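Local coordinates for protein kallikrein-10 (Homo sapiens, PDB 5LPE) that is a secreted, zymogen-like serine peptidase of the kallikrein family, inhibited by zinc, with a tumour-suppressor role in breast and prostate cancer, at residues Y217-I220 against C221-M224; P156-C159 against E160-P164. All coordinates share one frame; numbering follows the deposited sequence.

In the fold
Contacts 1 and 2 are local turns in series along the chain, with centres about 18 Å apart and nearest atoms about 7 Å apart, so they do not touch. Contact 1 is partly buried, its centre about 11 Å from that of the chain; contact 2 lies at the surface, about 21 Å out. They hold different elements, the end of strand 215-219 and the short helix 159-162, yet both reach strand 171-176 of the second barrel, contact 1 by strand pairing and contact 2 through the Cys159-Cys173 disulfide. Contact 1 packs methyl, ring and aliphatic groups beside Asp95, by similarity a charge-relay residue; contact 2 sets a carboxylate and a sulfur at ring edges.

Contact 1 (Y217-I220 against C221-M224); sequences YTQI and CKYM
Tyr223 reaches back over the end of strand 215-219. Its CB lies 3.8 Å from Ile220 O, the carbonyl that also accepts Tyr223 N at 3.0 Å, an i to i+3 bond of the 3-10 kind with the donor 63° out of the carbonyl plane. With CG anti to its own carbonyl carbon (chi1 -69°), the ring returns to the strand. Its CD1 edge meets Gln219 O in plane, and CE1 comes 3.5 Å from Thr218 CG2, the two side chains crossing at about a right angle. Tyr223 OH hydrogen-bonds His94 ND1, and Thr218 OG1 bonds weakly to the backbone O of Asp95, by similarity a charge-relay residue. Gln219 CG packs 3.6 Å from Cys221 SG, while its CD lies 3.6 Å from Lys222 CE; Lys222 NZ forms a salt bridge to a sulfate ion, probably from the crystallisation liquor. With an alanine here in place of Gln219, the Cys221 sulfur would probably lose its CG neighbour and the Lys222 chain the CD it lies against, leaving that chain less restrained below its sulfate-bound end. Cys221 is bonded to Cys120, and Tyr223 N-caps helix 224-230: this is the strand-to-C-terminal-helix junction of the trypsin-like double barrel.

Contact 2 (P156-C159 against E160-P164); sequences PKEC and EVFYP
Glu158 and Phe162 lie four residues apart, and the carboxylate comes to the rim of the ring. Their planes stand 77° apart, close to perpendicular, with Glu158 OE2 3.1 Å from Phe162 CE1 and near the ring plane. The backbone takes part at the same rim, for Glu158 O lies in plane beside Phe162 CD1. Phe162 turns this way because CG sits beside its backbone N, anti to the carbonyl carbon (chi1 -67°), which carries the ring back toward the preceding turn.

Cys159 and Tyr163 repeat the edge-on theme with sulfur. Cys159 SG is 5.1 Å from the centroid of the Tyr163 ring and 88° off its normal, so it lies at the edge; the nearest ring atom is CD2, at 3.9 Å. Phe162 CB meets one face of the tyrosine ring; the Trp203 and Tyr163 rings also meet edge-to-face, while Tyr163 OH hydrogen-bonds Pro214 O.

Two backbone bonds hold the turn. Glu160 N donates to Lys157 O at 3.0 Å, and Tyr163 N donates to Cys159 O at 2.9 Å. The second spans four residues, the helical spacing that sets Cys159 beside Tyr163. Glu160 OE1 bonds onward to Gly165 N.

Cys159 is disulfide-bonded to Cys173 in strand 171-176, which fastens this short, weakly bonded helix, the intermediate helix of trypsin-like peptidases, to the second barrel. The edge-on placement of the oxygens at Phe162 is consistent with a weak attraction to the ring C-H groups, but Glu158 and Phe162 also touch a crystal neighbour, so their pairing may partly reflect the lattice. The Cys159-Tyr163 pair, resting on a covalent tie and a hydrogen-bonded hydroxyl, is probably the more firmly fixed, although Tyr163 also touches a crystal neighbour.

Contact 1 (Y217-I220 against C221-M224)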
ATOM      1  N   TYR A 217      -7.677  -3.778   2.826  1.00 19.83           N
ATOM      2  CA  TYR A 217      -6.604  -3.750   1.849  1.00 18.08           C
ATOM      3  C   TYR A 217      -7.029  -4.501   0.597  1.00 22.47           C
ATOM      4  O   TYR A 217      -7.798  -5.470   0.662  1.00 26.50           O
ATOM      5  CB  TYR A 217      -5.337  -4.379   2.407  1.00 18.22           C
ATOM      6  CG  TYR A 217      -4.662  -3.574   3.484  1.00 18.58           C
ATOM      7  CD1 TYR A 217      -5.126  -3.593   4.797  1.00 15.79           C
ATOM      8  CD2 TYR A 217      -3.523  -2.827   3.198  1.00 21.21           C
ATOM      9  CE1 TYR A 217      -4.493  -2.860   5.786  1.00 18.26           C
ATOM     10  CE2 TYR A 217      -2.870  -2.087   4.185  1.00 21.40           C
ATOM     11  CZ  TYR A 217      -3.359  -2.105   5.482  1.00 24.50           C
ATOM     12  OH  TYR A 217      -2.720  -1.361   6.470  1.00 26.13           O
ATOM     13  N   THR A 218      -6.534  -4.047  -0.548  1.00 17.98           N
ATOM     14  CA  THR A 218      -6.735  -4.807  -1.768  1.00 21.19           C
ATOM     15  C   THR A 218      -5.854  -6.050  -1.720  1.00 24.38           C
ATOM     16  O   THR A 218      -4.675  -5.967  -1.378  1.00 25.87           O
ATOM     17  CB  THR A 218      -6.415  -3.957  -2.995  1.00 21.33           C
ATOM     18  OG1 THR A 218      -7.181  -2.748  -2.951  1.00 24.05           O
ATOM     19  CG2 THR A 218      -6.768  -4.726  -4.278  1.00 20.69           C
ATOM     20  N   GLN A 219      -6.416  -7.212  -2.039  1.00 23.92           N
ATOM     21  CA  GLN A 219      -5.643  -8.443  -1.956  1.00 20.00           C
ATOM     22  C   GLN A 219      -4.841  -8.579  -3.247  1.00 24.45           C
ATOM     23  O   GLN A 219      -5.405  -8.828  -4.313  1.00 23.99           O
ATOM     24  CB  GLN A 219      -6.588  -9.618  -1.749  1.00 22.14           C
ATOM     25  CG  GLN A 219      -5.953 -10.923  -1.396  1.00 31.12           C
ATOM     26  CD  GLN A 219      -6.998 -11.982  -1.166  1.00 28.13           C
ATOM     27  OE1 GLN A 219      -8.138 -11.844  -1.604  1.00 27.24           O
ATOM     28  NE2 GLN A 219      -6.617 -13.043  -0.479  1.00 26.49           N
ATOM     29  N   ILE A 220      -3.515  -8.466  -3.144  1.00 25.33           N
ATOM     30  CA  ILE A 220      -2.677  -8.248  -4.325  1.00 21.04           C
ATOM     31  C   ILE A 220      -2.407  -9.554  -5.083  1.00 22.52           C
ATOM     32  O   ILE A 220      -2.154  -9.524  -6.291  1.00 22.69           O
ATOM     33  CB  ILE A 220      -1.376  -7.527  -3.904  1.00 17.96           C
ATOM     34  CG1 ILE A 220      -1.698  -6.196  -3.209  1.00 22.26           C
ATOM     35  CG2 ILE A 220      -0.484  -7.213  -5.083  1.00 15.07           C
ATOM     36  CD1 ILE A 220      -2.466  -5.167  -4.057  1.00 18.91           C
ATOM     37  N   CYS A 221      -2.460 -10.708  -4.403  1.00 25.24           N
ATOM     38  CA  CYS A 221      -2.305 -12.030  -5.011  1.00 22.21           C
ATOM     39  C   CYS A 221      -3.448 -12.397  -5.942  1.00 29.24           C
ATOM     40  O   CYS A 221      -3.371 -13.448  -6.588  1.00 33.04           O
ATOM     41  CB  CYS A 221      -2.220 -13.116  -3.943  1.00 26.98           C
ATOM     42  SG  CYS A 221      -3.792 -13.353  -3.053  1.00 39.07           S
ATOM     43  N   LYS A 222      -4.524 -11.605  -5.974  1.00 25.99           N
ATOM     44  CA  LYS A 222      -5.595 -11.773  -6.949  1.00 24.90           C
ATOM     45  C   LYS A 222      -5.417 -10.915  -8.191  1.00 24.72           C
ATOM     46  O   LYS A 222      -6.190 -11.071  -9.141  1.00 27.62           O
ATOM     47  CB  LYS A 222      -6.954 -11.427  -6.324  1.00 28.87           C
ATOM     48  CG  LYS A 222      -7.198 -12.019  -4.936  1.00 32.13           C
ATOM     49  CD  LYS A 222      -7.084 -13.528  -4.961  1.00 34.84           C
ATOM     50  CE  LYS A 222      -7.976 -14.159  -3.923  1.00 35.94           C
ATOM     51  NZ  LYS A 222      -7.835 -15.633  -4.024  1.00 48.84           N
ATOM     52  N   TYR A 223      -4.491  -9.963  -8.169  1.00 20.31           N
ATOM     53  CA  TYR A 223      -4.284  -9.020  -9.260  1.00 21.45           C
ATOM     54  C   TYR A 223      -3.024  -9.280 -10.087  1.00 20.54           C
ATOM     55  O   TYR A 223      -2.680  -8.464 -10.947  1.00 21.06           O
ATOM     56  CB  TYR A 223      -4.327  -7.593  -8.701  1.00 22.94           C
ATOM     57  CG  TYR A 223      -5.739  -7.251  -8.251  1.00 24.09           C
ATOM     58  CD1 TYR A 223      -6.185  -7.590  -6.985  1.00 19.77           C
ATOM     59  CD2 TYR A 223      -6.648  -6.651  -9.120  1.00 28.15           C
ATOM     60  CE1 TYR A 223      -7.470  -7.313  -6.579  1.00 23.79           C
ATOM     61  CE2 TYR A 223      -7.962  -6.360  -8.712  1.00 26.41           C
ATOM     62  CZ  TYR A 223      -8.356  -6.695  -7.437  1.00 24.96           C
ATOM     63  OH  TYR A 223      -9.633  -6.442  -6.998  1.00 29.05           O
ATOM     64  N   MET A 224      -2.309 -10.379  -9.834  1.00 21.00           N
ATOM     65  CA  MET A 224      -0.994 -10.566 -10.451  1.00 23.03           C
ATOM     66  C   MET A 224      -1.058 -10.592 -11.980  1.00 26.09           C
ATOM     67  O   MET A 224      -0.135 -10.109 -12.650  1.00 25.17           O
ATOM     68  CB  MET A 224      -0.343 -11.840  -9.923  1.00 22.14           C
ATOM     69  CG  MET A 224       0.063 -11.714  -8.476  1.00 24.62           C
ATOM     70  SD  MET A 224       0.888 -10.147  -8.292  1.00 33.77           S
ATOM     71  CE  MET A 224       2.421 -10.492  -9.173  1.00 32.70           C
TER

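Contact 2 (P156-C159 against E160-P164)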
ATOM      1  N   PRO A 156     -12.236 -13.032   5.625  1.00 51.03           N
ATOM      2  CA  PRO A 156     -13.223 -12.210   4.907  1.00 56.52           C
ATOM      3  C   PRO A 156     -14.640 -12.473   5.389  1.00 56.17           C
ATOM      4  O   PRO A 156     -15.572 -12.647   4.600  1.00 66.12           O
ATOM      5  CB  PRO A 156     -13.047 -12.659   3.447  1.00 55.71           C
ATOM      6  CG  PRO A 156     -12.393 -14.033   3.522  1.00 54.56           C
ATOM      7  CD  PRO A 156     -11.528 -13.968   4.728  1.00 57.35           C
ATOM      8  N   LYS A 157     -14.788 -12.473   6.708  1.00 51.28           N
ATOM      9  CA  LYS A 157     -15.966 -12.910   7.436  1.00 52.74           C
ATOM     10  C   LYS A 157     -16.218 -11.934   8.573  1.00 49.43           C
ATOM     11  O   LYS A 157     -17.266 -11.285   8.625  1.00 56.26           O
ATOM     12  CB  LYS A 157     -15.759 -14.345   7.955  1.00 59.89           C
ATOM     13  CG  LYS A 157     -15.714 -15.413   6.865  1.00 64.54           C
ATOM     14  CD  LYS A 157     -14.556 -16.372   7.073  1.00 61.91           C
ATOM     15  CE  LYS A 157     -15.013 -17.636   7.763  1.00 70.18           C
ATOM     16  NZ  LYS A 157     -14.550 -17.704   9.169  1.00 66.00           N
ATOM     17  N   GLU A 158     -15.252 -11.834   9.493  1.00 48.80           N
ATOM     18  CA  GLU A 158     -15.374 -10.936  10.632  1.00 47.95           C
ATOM     19  C   GLU A 158     -15.069  -9.489  10.266  1.00 44.70           C
ATOM     20  O   GLU A 158     -15.153  -8.608  11.132  1.00 45.01           O
ATOM     21  CB  GLU A 158     -14.470 -11.434  11.752  1.00 46.55           C
ATOM     22  CG  GLU A 158     -14.820 -10.919  13.145  1.00 41.41           C
ATOM     23  CD  GLU A 158     -13.708 -10.086  13.715  1.00 47.33           C
ATOM     24  OE1 GLU A 158     -12.586 -10.183  13.180  1.00 55.68           O
ATOM     25  OE2 GLU A 158     -13.945  -9.327  14.673  1.00 43.41           O
ATOM     26  N   CYS A 159     -14.719  -9.225   9.005  1.00 38.55           N
ATOM     27  CA  CYS A 159     -14.780  -7.865   8.494  1.00 38.06           C
ATOM     28  C   CYS A 159     -16.177  -7.488   8.038  1.00 41.34           C
ATOM     29  O   CYS A 159     -16.500  -6.296   7.982  1.00 39.75           O
ATOM     30  CB  CYS A 159     -13.804  -7.689   7.342  1.00 41.45           C
ATOM     31  SG  CYS A 159     -12.948  -6.127   7.421  1.00 46.14           S
ATOM     32  N   GLU A 160     -17.009  -8.479   7.712  1.00 44.02           N
ATOM     33  CA  GLU A 160     -18.418  -8.228   7.462  1.00 37.23           C
ATOM     34  C   GLU A 160     -19.140  -7.857   8.749  1.00 39.88           C
ATOM     35  O   GLU A 160     -20.233  -7.284   8.697  1.00 37.19           O
ATOM     36  CB  GLU A 160     -19.056  -9.464   6.817  1.00 39.86           C
ATOM     37  CG  GLU A 160     -20.219  -9.177   5.872  1.00 46.99           C
ATOM     38  CD  GLU A 160     -21.565  -9.067   6.574  1.00 47.46           C
ATOM     39  OE1 GLU A 160     -22.516  -8.569   5.937  1.00 47.03           O
ATOM     40  OE2 GLU A 160     -21.684  -9.477   7.753  1.00 48.51           O
ATOM     41  N   VAL A 161     -18.537  -8.164   9.900  1.00 38.16           N
ATOM     42  CA  VAL A 161     -19.089  -7.741  11.179  1.00 33.42           C
ATOM     43  C   VAL A 161     -18.896  -6.244  11.372  1.00 34.64           C
ATOM     44  O   VAL A 161     -19.822  -5.528  11.769  1.00 38.50           O
ATOM     45  CB  VAL A 161     -18.446  -8.556  12.314  1.00 42.72           C
ATOM     46  CG1 VAL A 161     -18.553  -7.822  13.652  1.00 38.34           C
ATOM     47  CG2 VAL A 161     -19.093  -9.927  12.399  1.00 43.00           C
ATOM     48  N   PHE A 162     -17.704  -5.738  11.079  1.00 32.24           N
ATOM     49  CA  PHE A 162     -17.471  -4.312  11.248  1.00 33.26           C
ATOM     50  C   PHE A 162     -18.068  -3.494  10.117  1.00 34.31           C
ATOM     51  O   PHE A 162     -18.406  -2.320  10.323  1.00 32.15           O
ATOM     52  CB  PHE A 162     -15.983  -4.035  11.345  1.00 36.13           C
ATOM     53  CG  PHE A 162     -15.363  -4.594  12.565  1.00 42.41           C
ATOM     54  CD1 PHE A 162     -14.901  -5.907  12.588  1.00 38.89           C
ATOM     55  CD2 PHE A 162     -15.249  -3.815  13.706  1.00 41.38           C
ATOM     56  CE1 PHE A 162     -14.330  -6.428  13.723  1.00 41.76           C
ATOM     57  CE2 PHE A 162     -14.677  -4.331  14.851  1.00 48.44           C
ATOM     58  CZ  PHE A 162     -14.215  -5.641  14.862  1.00 44.90           C
ATOM     59  N   TYR A 163     -18.203  -4.088   8.934  1.00 31.48           N
ATOM     60  CA  TYR A 163     -18.701  -3.406   7.740  1.00 34.74           C
ATOM     61  C   TYR A 163     -19.758  -4.278   7.084  1.00 35.49           C
ATOM     62  O   TYR A 163     -19.524  -4.863   6.018  1.00 35.01           O
ATOM     63  CB  TYR A 163     -17.560  -3.104   6.767  1.00 33.43           C
ATOM     64  CG  TYR A 163     -16.407  -2.365   7.397  1.00 31.13           C
ATOM     65  CD1 TYR A 163     -16.526  -1.027   7.738  1.00 29.11           C
ATOM     66  CD2 TYR A 163     -15.205  -3.002   7.657  1.00 30.49           C
ATOM     67  CE1 TYR A 163     -15.484  -0.347   8.318  1.00 25.25           C
ATOM     68  CE2 TYR A 163     -14.151  -2.321   8.239  1.00 27.09           C
ATOM     69  CZ  TYR A 163     -14.303  -0.988   8.567  1.00 24.37           C
ATOM     70  OH  TYR A 163     -13.274  -0.278   9.148  1.00 23.41           O
ATOM     71  N   PRO A 164     -20.928  -4.406   7.705  1.00 37.49           N
ATOM     72  CA  PRO A 164     -21.972  -5.274   7.139  1.00 35.85           C
ATOM     73  C   PRO A 164     -22.445  -4.779   5.780  1.00 37.13           C
ATOM     74  O   PRO A 164     -22.901  -3.647   5.638  1.00 37.18           O
ATOM     75  CB  PRO A 164     -23.086  -5.212   8.187  1.00 30.69           C
ATOM     76  CG  PRO A 164     -22.815  -3.975   8.964  1.00 37.24           C
ATOM     77  CD  PRO A 164     -21.348  -3.768   8.962  1.00 34.78           C
TER